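Local coordinates for Two-component sensor histidine kinase (Nostoc sp., PDB 3OLO), which is a two-component sensor histidine kinase whose PAS domain, the fragment crystallised, probably senses a signal that controls phosphotransfer from ATP to a histidine, at residues Ser8-Glu11 with Phe12-His16; Ser49-Gln52 with Leu53-Met56. All blocks are in the same frame, centred on the assembly; numbering follows the deposited sequence.

Contact 1: Ser8-Glu11 with Phe12-His16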
loop_
_atom_site.group_PDB
_atom_site.type_symbol
_atom_site.label_atom_id
_atom_site.label_comp_id
_atom_site.label_asym_id
_atom_site.label_seq_id
_atom_site.Cartn_x
_atom_site.Cartn_y
_atom_site.Cartn_z
ATOM N N SER A 8 18.065 -0.147 -5.296
ATOM C CA SER A 8 16.917 -1.037 -5.256
ATOM C C SER A 8 16.245 -0.840 -3.910
ATOM O O SER A 8 15.026 -0.898 -3.791
ATOM C CB SER A 8 17.355 -2.492 -5.414
ATOM O OG SER A 8 16.236 -3.358 -5.446
ATOM N N GLU A 9 17.067 -0.598 -2.896
ATOM C CA GLU A 9 16.589 -0.333 -1.549
ATOM C C GLU A 9 15.845 0.997 -1.511
ATOM O O GLU A 9 14.817 1.119 -0.853
ATOM C CB GLU A 9 17.775 -0.308 -0.582
ATOM C CG GLU A 9 17.404 -0.250 0.889
ATOM C CD GLU A 9 18.615 -0.431 1.788
ATOM O OE1 GLU A 9 19.752 -0.350 1.274
ATOM O OE2 GLU A 9 18.433 -0.661 3.003
ATOM N N LEU A 10 16.375 1.989 -2.222
ATOM C CA LEU A 10 15.747 3.303 -2.320
ATOM C C LEU A 10 14.314 3.157 -2.821
ATOM O O LEU A 10 13.371 3.693 -2.241
ATOM C CB LEU A 10 16.544 4.182 -3.285
ATOM C CG LEU A 10 16.070 5.617 -3.513
ATOM C CD1 LEU A 10 16.640 6.548 -2.454
ATOM C CD2 LEU A 10 16.469 6.081 -4.913
ATOM N N GLU A 11 14.163 2.420 -3.912
ATOM C CA GLU A 11 12.856 2.137 -4.479
ATOM C C GLU A 11 11.925 1.539 -3.435
ATOM O O GLU A 11 10.860 2.085 -3.154
ATOM C CB GLU A 11 13.004 1.169 -5.657
ATOM C CG GLU A 11 11.688 0.584 -6.164
ATOM C CD GLU A 11 11.886 -0.431 -7.283
ATOM O OE1 GLU A 11 13.026 -0.922 -7.452
ATOM O OE2 GLU A 11 10.903 -0.736 -7.995
ATOM N N PHE A 12 12.326 0.408 -2.866
ATOM C CA PHE A 12 11.473 -0.314 -1.933
ATOM C C PHE A 12 11.101 0.532 -0.720
ATOM O O PHE A 12 10.012 0.385 -0.170
ATOM C CB PHE A 12 12.153 -1.605 -1.484
ATOM C CG PHE A 12 12.394 -2.582 -2.601
ATOM C CD1 PHE A 12 11.682 -2.493 -3.784
ATOM C CD2 PHE A 12 13.324 -3.594 -2.461
ATOM C CE1 PHE A 12 11.900 -3.393 -4.810
ATOM C CE2 PHE A 12 13.544 -4.492 -3.480
ATOM C CZ PHE A 12 12.831 -4.390 -4.658
ATOM N N LYS A 13 12.000 1.421 -0.306
ATOM C CA LYS A 13 11.732 2.276 0.834
ATOM C C LYS A 13 10.533 3.175 0.556
ATOM O O LYS A 13 9.771 3.498 1.467
ATOM C CB LYS A 13 12.962 3.118 1.199
ATOM C CG LYS A 13 12.799 3.880 2.518
ATOM C CD LYS A 13 14.044 3.810 3.398
ATOM C CE LYS A 13 13.782 4.385 4.790
ATOM N NZ LYS A 13 14.705 3.830 5.831
ATOM N N PHE A 14 10.367 3.585 -0.699
ATOM C CA PHE A 14 9.209 4.387 -1.074
ATOM C C PHE A 14 7.924 3.594 -0.842
ATOM O O PHE A 14 6.933 4.135 -0.365
ATOM C CB PHE A 14 9.307 4.848 -2.533
ATOM C CG PHE A 14 10.355 5.900 -2.762
ATOM C CD1 PHE A 14 10.314 7.094 -2.062
ATOM C CD2 PHE A 14 11.383 5.692 -3.653
ATOM C CE1 PHE A 14 11.279 8.067 -2.258
ATOM C CE2 PHE A 14 12.357 6.660 -3.856
ATOM C CZ PHE A 14 12.303 7.848 -3.157
ATOM N N ALA A 15 7.942 2.309 -1.181
ATOM C CA ALA A 15 6.770 1.462 -0.988
ATOM C C ALA A 15 6.453 1.316 0.506
ATOM O O ALA A 15 5.298 1.173 0.895
ATOM C CB ALA A 15 7.008 0.108 -1.598
ATOM N N HIS A 16 7.497 1.342 1.324
ATOM C CA HIS A 16 7.371 1.253 2.777
ATOM C C HIS A 16 6.553 2.429 3.288
ATOM O O HIS A 16 5.585 2.262 4.030
ATOM C CB HIS A 16 8.766 1.241 3.401
ATOM C CG HIS A 16 8.777 1.417 4.883
ATOM N ND1 HIS A 16 8.459 0.397 5.759
ATOM C CD2 HIS A 16 9.074 2.491 5.651
ATOM C CE1 HIS A 16 8.561 0.840 7.000
ATOM N NE2 HIS A 16 8.932 2.106 6.961
#

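Contact 2: Ser49-Gln52 with Leu53-Met56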
loop_
_atom_site.group_PDB
_atom_site.type_symbol
_atom_site.label_atom_id
_atom_site.label_comp_id
_atom_site.label_asym_id
_atom_site.label_seq_id
_atom_site.Cartn_x
_atom_site.Cartn_y
_atom_site.Cartn_z
ATOM N N SER A 49 1.651 -3.793 18.905
ATOM C CA SER A 49 2.728 -2.985 18.377
ATOM C C SER A 49 3.374 -3.765 17.247
ATOM O O SER A 49 3.176 -4.978 17.126
ATOM C CB SER A 49 3.762 -2.703 19.463
ATOM O OG SER A 49 4.568 -3.851 19.668
ATOM N N ARG A 50 4.147 -3.072 16.423
ATOM C CA ARG A 50 4.767 -3.705 15.275
ATOM C C ARG A 50 5.718 -4.781 15.759
ATOM O O ARG A 50 5.763 -5.863 15.205
ATOM C CB ARG A 50 5.526 -2.694 14.419
ATOM C CG ARG A 50 6.379 -3.362 13.328
ATOM C CD ARG A 50 6.865 -2.394 12.252
ATOM N NE ARG A 50 5.811 -2.029 11.312
ATOM C CZ ARG A 50 5.125 -0.891 11.347
ATOM N NH1 ARG A 50 5.368 0.016 12.282
ATOM N NH2 ARG A 50 4.196 -0.656 10.436
ATOM N N GLU A 51 6.474 -4.485 16.807
ATOM C CA GLU A 51 7.452 -5.431 17.305
ATOM C C GLU A 51 6.761 -6.669 17.880
ATOM O O GLU A 51 7.311 -7.768 17.828
ATOM C CB GLU A 51 8.344 -4.773 18.359
ATOM C CG GLU A 51 9.120 -3.560 17.850
ATOM C CD GLU A 51 10.249 -3.929 16.897
ATOM O OE1 GLU A 51 11.412 -4.032 17.356
ATOM O OE2 GLU A 51 9.980 -4.108 15.687
ATOM N N GLN A 52 5.559 -6.497 18.423
ATOM C CA GLN A 52 4.795 -7.636 18.931
ATOM C C GLN A 52 4.320 -8.505 17.776
ATOM O O GLN A 52 4.473 -9.722 17.803
ATOM C CB GLN A 52 3.583 -7.177 19.738
ATOM C CG GLN A 52 3.896 -6.721 21.141
ATOM C CD GLN A 52 2.663 -6.263 21.878
ATOM O OE1 GLN A 52 2.090 -5.225 21.556
ATOM N NE2 GLN A 52 2.248 -7.028 22.885
ATOM N N LEU A 53 3.752 -7.869 16.756
ATOM C CA LEU A 53 3.205 -8.591 15.608
ATOM C C LEU A 53 4.279 -9.372 14.867
ATOM O O LEU A 53 4.002 -10.422 14.309
ATOM C CB LEU A 53 2.491 -7.629 14.646
ATOM C CG LEU A 53 1.110 -7.140 15.125
ATOM C CD1 LEU A 53 0.596 -5.957 14.305
ATOM C CD2 LEU A 53 0.094 -8.274 15.097
ATOM N N LEU A 54 5.513 -8.883 14.881
ATOM C CA LEU A 54 6.564 -9.507 14.073
ATOM C C LEU A 54 7.178 -10.714 14.773
ATOM O O LEU A 54 8.153 -11.294 14.295
ATOM C CB LEU A 54 7.643 -8.484 13.684
ATOM C CG LEU A 54 7.162 -7.438 12.659
ATOM C CD1 LEU A 54 8.261 -6.419 12.324
ATOM C CD2 LEU A 54 6.650 -8.109 11.379
ATOM N N SER A 55 6.606 -11.090 15.908
ATOM C CA SER A 55 6.972 -12.346 16.549
ATOM C C SER A 55 5.717 -13.185 16.729
ATOM O O SER A 55 5.708 -14.154 17.475
ATOM C CB SER A 55 7.643 -12.092 17.897
ATOM O OG SER A 55 6.750 -11.431 18.772
HETATM N N MSE A 56 4.655 -12.817 16.016
HETATM C CA MSE A 56 3.376 -13.483 16.189
HETATM C C MSE A 56 2.933 -14.239 14.940
HETATM O O MSE A 56 3.538 -14.131 13.879
HETATM C CB MSE A 56 2.306 -12.469 16.617
HETATM C CG MSE A 56 2.427 -12.034 18.087
HETATM SE SE MSE A 56 1.312 -10.486 18.546
HETATM C CE MSE A 56 -0.448 -11.308 18.401
#

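Contact 1: Ser8-Glu11 with Phe12-His16
The ring of Phe12 folds back along the helix over the backbone carbonyl of Ser8. Ser8 O sits over one ring face, offset toward the rim, with Phe12 CG 3.3 Å away. Ser8 OG, though poorly ordered, lies 3.5 Å from Phe12 CE2 at the far part of the same ring. The Phe12 ring lies here because CG is anti to the carbonyl carbon (chi1 -63°), which turns it back toward the preceding turn. The extended side chain of Glu11 passes beside this ring, its carboxylate plane 33° from the ring plane, and Glu11 OE1 lies 3.8 Å from Phe12 CE1.

Two residues further along, Leu10 and Phe14 lie side by side and point the same way. Leu10 CG meets Phe14 CE2 at 3.9 Å, and Leu10 O lies 3.2 Å from Phe14 CD2. Phe12 N donates to Ser8 O at 3.1 Å, nearly straight, and Lys13 N to Glu9 O at 2.9 Å. Phe14 N bonds only weakly to Leu10 O; its stronger bond goes to Glu11 O, three residues back, from above the carbonyl plane.

The buried Phe12 ring meets the ring of His16 of the second subunit, planes at about 45°, and buried Phe14 packs edge-to-face on Phe109 of that subunit. Replacing Phe12 with an alanine would probably open a gap beside Ser8 and leave that histidine without its ring partner. This part of helix 8-21 lies about 20 Å, centre to centre, from the middle of its own chain; it packs on the helix and sheet of the second subunit and leads on to strand 25-29.

Contact 2: Ser49-Gln52 with Leu53-Met56
Ser49 and Leu53 join the first turn of a short helix: Leu53 N donates to Ser49 O at 3.0 Å, and Leu53 CG rests 3.6 Å from the same Ser49 O. The side chain of Ser49 closes the N-terminus of the helix. Its OG accepts from Gln52 N at 3.1 Å. In return, Ser49 N gives an almost straight bond to Gln52 OE1, at 3.0 Å.

Arg50 lies alongside Leu54, both side chains pointing the same way. The contact is aliphatic, Arg50 CG to Leu54 CD1 at 3.7 Å. The Arg50 chain runs with CG anti to the backbone N (chi1 171°), which brings CG alongside the leucine. Its guanidinium group bonds to Val38 O and forms a salt bridge with Asp40. Arg50 O accepts from Leu54 N, where the chain leaves helical geometry.

At Gln52 the carbonyl takes over. Gln52 O accepts from Ser55 N at 3.2 Å and from Ser55 OG at 3.0 Å. One residue thus grips this oxygen twice, from the same face: OG is tilted modestly from the carbonyl plane, and N stands well above it. Met56, a selenomethionine, lies over the opposite face, with SE 3.3 Å from Gln52 O. The other end of the Gln52 amide, NE2, bonds to Gln88 OE1.

Leu53 is buried against helix 40-46 and strand 35-38, and Met56 packs on Phe35 and Ile61. The Ser49 and Gln52 pair is a capping box, here starting one of the short helices that flank the antiparallel sheet of a PAS fold.

How the contacts relate
The two contacts lie on separate elements of one chain, with centres about 22 Å apart and nearest atoms about 6 Å apart. Neither touches the other. Contact 1 belongs to the N-terminal helix and is partly buried, its phenylalanines packing on the second subunit. Its chemistry is mainly aromatic, carried on helical backbone bonds. Contact 2 is a surface contact closer to the chain centre, and no other chain of the assembly touches it. Its chemistry is mostly polar, with a capping box at one end of a one-turn helix and a twice-bonded carbonyl at the other. Leu53 alone is buried there, and it faces the PAS domain's own interior.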